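Local atomic coordinates of putative NAD(P)H:FMN oxidoreductase (Porphyromonas gingivalis W83, PDB entry 3GE5), a protein that binds flavin mononucleotide and probably works as an NAD(P)H-dependent oxidoreductase of the nitroreductase family. Residues E50-R61 against P71-E79; A98-Q109 against H162-G172. One frame throughout, in Å; residues are numbered along the deposited sequence. Where two conformers were deposited one is given.

Contact 1 (E50-R61 against P71-E79); sequences EEKLMAILEAGR and PWHFLVVRE
Leu57 and Phe74 mark where the helix 50-61 lies over strand 72-77, outermost in this chain's part of the sheet, their CA atoms 7.7 Å apart, with the two axes running nearly antiparallel at 166°. This is helix-on-sheet packing in the alpha/beta nitroreductase fold, and a row of apolar residues fills the space between the two elements. Both methyls of Leu57 rest against one methyl of Val76, CG2, with CD2 at 3.8 Å from it, while CD2 also slides past Phe74 CB. Further along, Gly60 lets the helix backbone come close to the Phe74 ring, whose CZ sits 3.7 Å from Gly60 C; with no side chain at this position, the backbone approaches the ring directly. Trp72 takes the neighbouring place, its CZ2 3.6 Å from Gly60 O. At the exposed end stands a salt bridge, Arg78 gripping Glu50 end-on with NH1 and NH2. NH1 gives OE1 a bond of 2.9 Å that is almost straight at 170°, and NH2 reaches the syn lone pair of OE2. The arginine runs extended from CG to NE, which carries its charge up to the first turn of the helix, and Leu53 CD2 lies over one guanidinium face, 3.5 Å from NH1. Leu53 thus ends the apolar row against the flat guanidinium face, whose edge is left to Glu50. Phe74, Leu75 and Val76 also pair with a parallel strand of the second subunit. At the other end, one water accepts from Trp72 NE1 at 2.9 Å and donates to Arg61 O.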
loop_
_atom_site.group_PDB
_atom_site.type_symbol
_atom_site.label_atom_id
_atom_site.label_comp_id
_atom_site.label_asym_id
_atom_site.label_seq_id
_atom_site.Cartn_x
_atom_site.Cartn_y
_atom_site.Cartn_z
ATOM N N GLU A 50 0.797 10.204 22.427
ATOM C CA GLU A 50 1.043 11.211 21.395
ATOM C C GLU A 50 2.168 10.815 20.432
ATOM O O GLU A 50 2.043 10.995 19.214
ATOM C CB GLU A 50 1.390 12.553 22.053
ATOM C CG GLU A 50 1.259 13.749 21.140
ATOM C CD GLU A 50 -0.200 14.071 20.831
ATOM O OE1 GLU A 50 -1.081 13.483 21.501
ATOM O OE2 GLU A 50 -0.449 14.908 19.932
ATOM N N GLU A 51 3.264 10.318 20.999
ATOM C CA GLU A 51 4.447 9.992 20.211
ATOM C C GLU A 51 4.160 8.843 19.254
ATOM O O GLU A 51 4.761 8.788 18.172
ATOM C CB GLU A 51 5.639 9.652 21.115
ATOM C CG GLU A 51 5.362 8.580 22.197
ATOM C CD GLU A 51 4.864 9.134 23.594
ATOM O OE1 GLU A 51 4.137 10.188 23.698
ATOM O OE2 GLU A 51 5.187 8.447 24.601
ATOM N N LYS A 52 3.257 7.937 19.639
ATOM C CA LYS A 52 2.892 6.826 18.760
ATOM C C LYS A 52 2.016 7.334 17.583
ATOM O O LYS A 52 2.211 6.924 16.429
ATOM C CB LYS A 52 2.159 5.679 19.506
ATOM C CG LYS A 52 3.046 4.899 20.493
ATOM C CD LYS A 52 2.393 3.648 21.069
ATOM C CE LYS A 52 3.406 2.866 21.911
ATOM N NZ LYS A 52 2.893 1.565 22.432
ATOM N N LEU A 53 1.041 8.202 17.879
ATOM C CA LEU A 53 0.239 8.857 16.815
ATOM C C LEU A 53 1.120 9.640 15.832
ATOM O O LEU A 53 0.960 9.523 14.606
ATOM C CB LEU A 53 -0.849 9.777 17.400
ATOM C CG LEU A 53 -1.783 10.407 16.375
ATOM C CD1 LEU A 53 -2.393 9.346 15.435
ATOM C CD2 LEU A 53 -2.888 11.270 17.068
HETATM N N MSE A 54 2.073 10.403 16.370
HETATM C CA MSE A 54 2.993 11.173 15.532
HETATM C C MSE A 54 3.866 10.256 14.634
HETATM O O MSE A 54 4.129 10.603 13.492
HETATM C CB MSE A 54 3.845 12.145 16.345
HETATM C CG MSE A 54 3.046 13.230 17.058
HETATM SE SE MSE A 54 1.750 14.186 15.948
HETATM C CE MSE A 54 2.893 14.478 14.384
ATOM N N ALA A 55 4.317 9.114 15.153
ATOM C CA ALA A 55 5.057 8.115 14.360
ATOM C C ALA A 55 4.232 7.545 13.242
ATOM O O ALA A 55 4.751 7.306 12.116
ATOM C CB ALA A 55 5.621 6.975 15.275
ATOM N N ILE A 56 2.975 7.230 13.541
ATOM C CA ILE A 56 2.070 6.713 12.503
ATOM C C ILE A 56 1.973 7.742 11.355
ATOM O O ILE A 56 2.085 7.375 10.184
ATOM C CB ILE A 56 0.690 6.361 13.079
ATOM C CG1 ILE A 56 0.747 5.133 14.016
ATOM C CG2 ILE A 56 -0.314 6.052 11.943
ATOM C CD1 ILE A 56 -0.509 4.983 14.899
ATOM N N LEU A 57 1.742 9.008 11.700
ATOM C CA LEU A 57 1.634 10.070 10.721
ATOM C C LEU A 57 2.938 10.279 9.929
ATOM O O LEU A 57 2.926 10.470 8.710
ATOM C CB LEU A 57 1.121 11.364 11.401
ATOM C CG LEU A 57 -0.320 11.247 11.936
ATOM C CD1 LEU A 57 -0.544 12.394 12.908
ATOM C CD2 LEU A 57 -1.316 11.236 10.776
ATOM N N GLU A 58 4.078 10.161 10.615
ATOM C CA GLU A 58 5.371 10.246 9.962
ATOM C C GLU A 58 5.548 9.155 8.900
ATOM O O GLU A 58 6.029 9.420 7.797
ATOM C CB GLU A 58 6.509 10.175 11.002
ATOM C CG GLU A 58 7.914 10.188 10.405
ATOM C CD GLU A 58 8.327 11.544 9.843
ATOM O OE1 GLU A 58 7.530 12.514 9.906
ATOM O OE2 GLU A 58 9.484 11.627 9.356
ATOM N N ALA A 59 5.120 7.942 9.233
ATOM C CA ALA A 59 5.166 6.826 8.274
ATOM C C ALA A 59 4.376 7.155 7.007
ATOM O O ALA A 59 4.833 6.904 5.905
ATOM C CB ALA A 59 4.648 5.526 8.891
ATOM N N GLY A 60 3.181 7.718 7.188
ATOM C CA GLY A 60 2.387 8.143 6.051
ATOM C C GLY A 60 3.103 9.211 5.196
ATOM O O GLY A 60 3.151 9.112 3.959
ATOM N N ARG A 61 3.684 10.211 5.865
ATOM C CA ARG A 61 4.349 11.332 5.226
ATOM C C ARG A 61 5.517 10.817 4.362
ATOM O O ARG A 61 5.762 11.348 3.280
ATOM C CB ARG A 61 4.901 12.304 6.275
ATOM C CG ARG A 61 5.596 13.545 5.694
ATOM C CD ARG A 61 6.159 14.407 6.835
ATOM N NE ARG A 61 7.432 13.865 7.319
ATOM C CZ ARG A 61 8.640 14.189 6.859
ATOM N NH1 ARG A 61 8.777 15.071 5.894
ATOM N NH2 ARG A 61 9.737 13.638 7.371
ATOM N N PRO A 71 -0.001 13.108 -3.077
ATOM C CA PRO A 71 -1.321 13.718 -3.269
ATOM C C PRO A 71 -2.330 13.332 -2.168
ATOM O O PRO A 71 -3.481 13.026 -2.437
ATOM C CB PRO A 71 -1.748 13.183 -4.636
ATOM C CG PRO A 71 -1.200 11.790 -4.598
ATOM C CD PRO A 71 0.139 11.893 -3.908
ATOM N N TRP A 72 -1.868 13.379 -0.916
ATOM C CA TRP A 72 -2.635 12.973 0.240
ATOM C C TRP A 72 -2.671 14.079 1.273
ATOM O O TRP A 72 -1.858 15.020 1.223
ATOM C CB TRP A 72 -2.034 11.699 0.870
ATOM C CG TRP A 72 -0.544 11.701 1.069
ATOM C CD1 TRP A 72 0.192 12.551 1.836
ATOM C CD2 TRP A 72 0.384 10.772 0.490
ATOM N NE1 TRP A 72 1.541 12.231 1.736
ATOM C CE2 TRP A 72 1.677 11.124 0.949
ATOM C CE3 TRP A 72 0.242 9.662 -0.365
ATOM C CZ2 TRP A 72 2.833 10.410 0.570
ATOM C CZ3 TRP A 72 1.390 8.952 -0.733
ATOM C CH2 TRP A 72 2.656 9.332 -0.273
ATOM N N HIS A 73 -3.617 13.967 2.180
ATOM C CA HIS A 73 -3.722 14.796 3.355
ATOM C C HIS A 73 -4.342 13.946 4.432
ATOM O O HIS A 73 -5.294 13.201 4.155
ATOM C CB HIS A 73 -4.543 16.079 3.148
ATOM C CG HIS A 73 -4.333 17.099 4.226
ATOM N ND1 HIS A 73 -3.261 17.972 4.227
ATOM C CD2 HIS A 73 -5.049 17.378 5.345
ATOM C CE1 HIS A 73 -3.346 18.758 5.297
ATOM N NE2 HIS A 73 -4.412 18.409 5.997
ATOM N N PHE A 74 -3.775 14.010 5.638
ATOM C CA PHE A 74 -4.247 13.160 6.741
ATOM C C PHE A 74 -5.047 13.987 7.733
ATOM O O PHE A 74 -4.516 14.903 8.393
ATOM C CB PHE A 74 -3.063 12.466 7.435
ATOM C CG PHE A 74 -2.112 11.814 6.468
ATOM C CD1 PHE A 74 -2.542 10.834 5.589
ATOM C CD2 PHE A 74 -0.783 12.220 6.434
ATOM C CE1 PHE A 74 -1.633 10.241 4.718
ATOM C CE2 PHE A 74 0.128 11.643 5.549
ATOM C CZ PHE A 74 -0.310 10.659 4.670
ATOM N N LEU A 75 -6.337 13.668 7.834
ATOM C CA LEU A 75 -7.250 14.356 8.754
ATOM C C LEU A 75 -7.497 13.453 9.971
ATOM O O LEU A 75 -8.153 12.410 9.862
ATOM C CB LEU A 75 -8.558 14.707 8.045
ATOM C CG LEU A 75 -9.688 15.323 8.905
ATOM C CD1 LEU A 75 -9.268 16.551 9.689
ATOM C CD2 LEU A 75 -10.851 15.634 7.975
ATOM N N VAL A 76 -6.884 13.835 11.095
ATOM C CA VAL A 76 -6.928 13.040 12.327
ATOM C C VAL A 76 -8.181 13.417 13.099
ATOM O O VAL A 76 -8.453 14.630 13.288
ATOM C CB VAL A 76 -5.667 13.277 13.195
ATOM C CG1 VAL A 76 -5.812 12.525 14.480
ATOM C CG2 VAL A 76 -4.378 12.877 12.424
ATOM N N VAL A 77 -8.959 12.406 13.513
ATOM C CA VAL A 77 -10.165 12.647 14.320
ATOM C C VAL A 77 -10.027 11.800 15.585
ATOM O O VAL A 77 -10.056 10.584 15.550
ATOM C CB VAL A 77 -11.454 12.328 13.530
ATOM C CG1 VAL A 77 -12.667 12.430 14.457
ATOM C CG2 VAL A 77 -11.568 13.297 12.317
ATOM N N ARG A 78 -9.836 12.462 16.718
ATOM C CA ARG A 78 -9.723 11.750 17.990
ATOM C C ARG A 78 -10.437 12.420 19.169
ATOM O O ARG A 78 -10.674 11.763 20.183
ATOM C CB ARG A 78 -8.259 11.510 18.348
ATOM C CG ARG A 78 -7.475 12.740 18.443
ATOM C CD ARG A 78 -6.134 12.469 19.026
ATOM N NE ARG A 78 -5.315 13.664 18.899
ATOM C CZ ARG A 78 -4.119 13.820 19.452
ATOM N NH1 ARG A 78 -3.577 12.836 20.173
ATOM N NH2 ARG A 78 -3.466 14.961 19.255
ATOM N N GLU A 79 -10.781 13.702 19.062
ATOM C CA GLU A 79 -11.566 14.349 20.120
ATOM C C GLU A 79 -13.006 13.892 20.023
ATOM O O GLU A 79 -13.504 13.481 18.960
ATOM C CB GLU A 79 -11.510 15.865 20.004
ATOM C CG GLU A 79 -10.132 16.408 20.218
ATOM C CD GLU A 79 -10.105 17.920 20.118
ATOM O OE1 GLU A 79 -11.167 18.530 19.762
ATOM O OE2 GLU A 79 -9.010 18.471 20.374
HETATM O O HOH W 1 4.079 13.474 2.494
#

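Contact 2 (A98-Q109 against H162-G172); sequences APIYIITLGDHQ and HMTPVSILALG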
loop_
_atom_site.group_PDB
_atom_site.type_symbol
_atom_site.label_atom_id
_atom_site.label_comp_id
_atom_site.label_asym_id
_atom_site.label_seq_id
_atom_site.Cartn_x
_atom_site.Cartn_y
_atom_site.Cartn_z
ATOM N N ALA A 98 -13.701 2.896 17.822
ATOM C CA ALA A 98 -12.264 3.158 17.645
ATOM C C ALA A 98 -11.861 4.498 18.259
ATOM O O ALA A 98 -12.529 5.528 18.015
ATOM C CB ALA A 98 -11.888 3.116 16.129
ATOM N N PRO A 99 -10.804 4.521 19.088
ATOM C CA PRO A 99 -10.379 5.758 19.677
ATOM C C PRO A 99 -9.887 6.816 18.737
ATOM O O PRO A 99 -10.044 7.980 19.042
ATOM C CB PRO A 99 -9.193 5.356 20.568
ATOM C CG PRO A 99 -9.214 3.922 20.649
ATOM C CD PRO A 99 -10.049 3.363 19.600
ATOM N N ILE A 100 -9.198 6.407 17.665
ATOM C CA ILE A 100 -8.598 7.348 16.728
ATOM C C ILE A 100 -8.942 6.954 15.312
ATOM O O ILE A 100 -8.889 5.777 14.966
ATOM C CB ILE A 100 -7.052 7.413 16.878
ATOM C CG1 ILE A 100 -6.705 7.899 18.283
ATOM C CG2 ILE A 100 -6.430 8.392 15.826
ATOM C CD1 ILE A 100 -5.217 8.059 18.558
ATOM N N TYR A 101 -9.272 7.958 14.507
ATOM C CA TYR A 101 -9.446 7.760 13.073
ATOM C C TYR A 101 -8.484 8.658 12.297
ATOM O O TYR A 101 -8.356 9.848 12.584
ATOM C CB TYR A 101 -10.872 8.077 12.630
ATOM C CG TYR A 101 -11.939 7.388 13.431
ATOM C CD1 TYR A 101 -12.452 6.158 13.034
ATOM C CD2 TYR A 101 -12.477 8.004 14.571
ATOM C CE1 TYR A 101 -13.472 5.537 13.756
ATOM C CE2 TYR A 101 -13.495 7.404 15.294
ATOM C CZ TYR A 101 -13.986 6.179 14.886
ATOM O OH TYR A 101 -14.999 5.611 15.639
ATOM N N ILE A 102 -7.793 8.081 11.321
ATOM C CA ILE A 102 -7.015 8.880 10.380
ATOM C C ILE A 102 -7.697 8.786 9.002
ATOM O O ILE A 102 -7.677 7.703 8.356
ATOM C CB ILE A 102 -5.530 8.448 10.272
ATOM C CG1 ILE A 102 -4.849 8.459 11.651
ATOM C CG2 ILE A 102 -4.794 9.360 9.273
ATOM C CD1 ILE A 102 -3.405 7.770 11.658
ATOM N N ILE A 103 -8.332 9.895 8.620
ATOM C CA ILE A 103 -9.058 9.964 7.325
ATOM C C ILE A 103 -8.045 10.370 6.282
ATOM O O ILE A 103 -7.516 11.495 6.332
ATOM C CB ILE A 103 -10.215 10.979 7.341
ATOM C CG1 ILE A 103 -11.099 10.778 8.580
ATOM C CG2 ILE A 103 -11.013 10.895 6.002
ATOM C CD1 ILE A 103 -12.255 11.725 8.761
ATOM N N THR A 104 -7.760 9.483 5.332
ATOM C CA THR A 104 -6.801 9.792 4.285
ATOM C C THR A 104 -7.533 10.342 3.069
ATOM O O THR A 104 -8.326 9.647 2.431
ATOM C CB THR A 104 -5.950 8.578 3.918
ATOM O OG1 THR A 104 -5.295 8.129 5.111
ATOM C CG2 THR A 104 -4.897 8.893 2.839
ATOM N N LEU A 105 -7.225 11.606 2.784
ATOM C CA LEU A 105 -7.799 12.339 1.711
ATOM C C LEU A 105 -6.869 12.269 0.514
ATOM O O LEU A 105 -5.639 12.412 0.666
ATOM C CB LEU A 105 -7.954 13.814 2.093
ATOM C CG LEU A 105 -8.643 14.115 3.425
ATOM C CD1 LEU A 105 -8.806 15.605 3.632
ATOM C CD2 LEU A 105 -10.027 13.369 3.471
ATOM N N GLY A 106 -7.441 12.061 -0.666
ATOM C CA GLY A 106 -6.657 12.063 -1.897
ATOM C C GLY A 106 -6.994 13.308 -2.694
ATOM O O GLY A 106 -8.178 13.662 -2.841
ATOM N N ASP A 107 -5.963 13.993 -3.182
ATOM C CA ASP A 107 -6.135 15.270 -3.881
ATOM C C ASP A 107 -6.031 15.040 -5.402
ATOM O O ASP A 107 -4.928 14.869 -5.930
ATOM C CB ASP A 107 -5.115 16.275 -3.374
ATOM C CG ASP A 107 -5.365 17.672 -3.873
ATOM O OD1 ASP A 107 -5.915 17.842 -4.989
ATOM O OD2 ASP A 107 -4.977 18.595 -3.154
ATOM N N HIS A 108 -7.166 15.033 -6.094
ATOM C CA HIS A 108 -7.131 14.777 -7.529
ATOM C C HIS A 108 -6.346 15.839 -8.307
ATOM O O HIS A 108 -5.711 15.517 -9.322
ATOM C CB HIS A 108 -8.534 14.547 -8.060
ATOM C CG HIS A 108 -9.081 13.205 -7.683
ATOM N ND1 HIS A 108 -8.643 12.038 -8.271
ATOM C CD2 HIS A 108 -9.996 12.836 -6.754
ATOM C CE1 HIS A 108 -9.284 11.012 -7.741
ATOM N NE2 HIS A 108 -10.109 11.469 -6.816
ATOM N N GLN A 109 -6.313 17.075 -7.801
ATOM C CA GLN A 109 -5.563 18.116 -8.505
ATOM C C GLN A 109 -4.038 17.921 -8.407
ATOM O O GLN A 109 -3.290 18.537 -9.166
ATOM C CB GLN A 109 -5.940 19.497 -7.979
ATOM C CG GLN A 109 -7.298 19.972 -8.289
ATOM C CD GLN A 109 -7.594 21.352 -7.615
ATOM O OE1 GLN A 109 -6.822 21.891 -6.766
ATOM N NE2 GLN A 109 -8.702 21.873 -7.956
ATOM N N HIS A 162 -12.372 18.771 -4.900
ATOM C CA HIS A 162 -11.232 18.146 -5.575
ATOM C C HIS A 162 -10.451 17.146 -4.706
ATOM O O HIS A 162 -9.503 16.496 -5.190
ATOM C CB HIS A 162 -10.325 19.239 -6.156
ATOM C CG HIS A 162 -9.547 19.996 -5.126
ATOM N ND1 HIS A 162 -10.001 21.166 -4.557
ATOM C CD2 HIS A 162 -8.347 19.738 -4.559
ATOM C CE1 HIS A 162 -9.110 21.593 -3.678
ATOM N NE2 HIS A 162 -8.096 20.740 -3.661
HETATM N N MSE A 163 -10.851 16.990 -3.458
HETATM C CA MSE A 163 -10.268 16.000 -2.574
HETATM C C MSE A 163 -11.347 14.962 -2.195
HETATM O O MSE A 163 -12.507 15.294 -2.035
HETATM C CB MSE A 163 -9.674 16.693 -1.351
HETATM C CG MSE A 163 -8.501 17.606 -1.683
HETATM SE SE MSE A 163 -8.124 18.841 -0.223
HETATM C CE MSE A 163 -7.423 17.606 1.002
ATOM N N THR A 164 -10.949 13.704 -2.090
ATOM C CA THR A 164 -11.858 12.629 -1.770
ATOM C C THR A 164 -11.354 11.890 -0.536
ATOM O O THR A 164 -10.186 11.534 -0.470
ATOM C CB THR A 164 -11.960 11.605 -2.930
ATOM O OG1 THR A 164 -12.440 12.265 -4.120
ATOM C CG2 THR A 164 -12.939 10.439 -2.537
ATOM N N PRO A 165 -12.230 11.678 0.473
ATOM C CA PRO A 165 -11.803 10.766 1.561
ATOM C C PRO A 165 -11.814 9.324 1.032
ATOM O O PRO A 165 -12.889 8.803 0.709
ATOM C CB PRO A 165 -12.872 10.985 2.624
ATOM C CG PRO A 165 -14.099 11.438 1.869
ATOM C CD PRO A 165 -13.607 12.193 0.668
ATOM N N VAL A 166 -10.645 8.715 0.849
ATOM C CA VAL A 166 -10.550 7.398 0.174
ATOM C C VAL A 166 -10.684 6.223 1.158
ATOM O O VAL A 166 -11.404 5.252 0.926
ATOM C CB VAL A 166 -9.215 7.280 -0.608
ATOM C CG1 VAL A 166 -9.107 5.932 -1.325
ATOM C CG2 VAL A 166 -9.048 8.472 -1.607
ATOM N N SER A 167 -9.984 6.360 2.279
ATOM C CA SER A 167 -9.827 5.311 3.290
ATOM C C SER A 167 -9.703 5.961 4.658
ATOM O O SER A 167 -9.227 7.110 4.765
ATOM C CB SER A 167 -8.576 4.507 3.024
ATOM O OG SER A 167 -8.617 3.852 1.773
ATOM N N ILE A 168 -10.095 5.214 5.693
ATOM C CA ILE A 168 -9.915 5.640 7.093
ATOM C C ILE A 168 -9.188 4.566 7.878
ATOM O O ILE A 168 -9.567 3.387 7.810
ATOM C CB ILE A 168 -11.275 5.889 7.768
ATOM C CG1 ILE A 168 -12.097 6.962 7.027
ATOM C CG2 ILE A 168 -11.091 6.253 9.268
ATOM C CD1 ILE A 168 -13.538 7.134 7.503
ATOM N N LEU A 169 -8.139 4.928 8.592
ATOM C CA LEU A 169 -7.461 3.967 9.465
ATOM C C LEU A 169 -8.062 4.155 10.833
ATOM O O LEU A 169 -7.917 5.200 11.427
ATOM C CB LEU A 169 -5.941 4.189 9.508
ATOM C CG LEU A 169 -5.137 3.072 10.217
ATOM C CD1 LEU A 169 -5.315 1.743 9.449
ATOM C CD2 LEU A 169 -3.629 3.441 10.379
ATOM N N ALA A 170 -8.785 3.129 11.300
ATOM C CA ALA A 170 -9.368 3.115 12.646
ATOM C C ALA A 170 -8.400 2.368 13.578
ATOM O O ALA A 170 -8.027 1.245 13.281
ATOM C CB ALA A 170 -10.723 2.441 12.657
ATOM N N LEU A 171 -7.964 3.027 14.646
ATOM C CA LEU A 171 -6.854 2.499 15.460
ATOM C C LEU A 171 -6.985 2.795 16.958
ATOM O O LEU A 171 -7.672 3.712 17.362
ATOM C CB LEU A 171 -5.491 3.007 14.943
ATOM C CG LEU A 171 -5.210 4.496 15.124
ATOM C CD1 LEU A 171 -4.288 4.738 16.305
ATOM C CD2 LEU A 171 -4.608 5.049 13.813
ATOM N N GLY A 172 -6.276 1.988 17.736
ATOM C CA GLY A 172 -6.230 2.116 19.177
ATOM C C GLY A 172 -5.538 0.901 19.768
ATOM O O GLY A 172 -4.965 0.068 19.039
#
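His162 carries the amide oxygen OE1 of Gln109 over the centre of one ring face and the carboxylate of Asp107 at its edge, where OD1 comes within 3.1 Å of CD2. These polar groups suit the partly exposed end of an antiparallel beta pair whose strands, 100-107 and 163-172, are the two inner strands of this chain's antiparallel sheet. Asp107 also forms a salt bridge with Arg110. Backbone bonds run from Ile100 with Leu171 to Gly106 with Thr164, and His108 N adds one to His162 O at 2.9 Å. Between Thr104 and Leu105 the register slips by one residue, a beta bulge: Thr104 N binds Ser167 O, whereas Thr104 O receives Val166 N. Ser167 N is buried there without a partner. Beside the bulge, Ser167 touches the flavin-binding Cys146. On one face Tyr101 turns its ring edge to Ile168 CG2, and Pro165, whose ring has no N-H to offer, packs CB against both Ile103 CG2 and Leu105 CD2. Selenomethionine Met163, bent at its last torsion (chi3 71°), brings CE to 3.6 Å from Leu105 CD1. On the other face Leu171 has CG between its backbone N and carbonyl carbon (chi1 68°), which spreads its branches over two isoleucines: CD1 lies 4.1 Å from Ile100 CD1, and CD2 3.7 Å from Ile102 CD1.

Contact 1 closes before contact 2 opens along the chain, and their centres are 10 Å apart. Both belong to one antiparallel sheet, ordered 72-77, 100-107, 163-172, 141-145 within this chain: contact 1 lays helix 50-62 on strand 72-77, and contact 2 joins the two inner strands. The seam between them is the pairing of 72-77 with 100-107, where Val77 N lies 2.8 Å from Tyr101 O, a probable hydrogen bond. The helix also reaches past strand 72-77, since Ile56 CG2 packs 3.5 Å from Ile102 CD1. Both contacts touch the second subunit, so this shared core connects the dimer interface with the strand beside the flavin site.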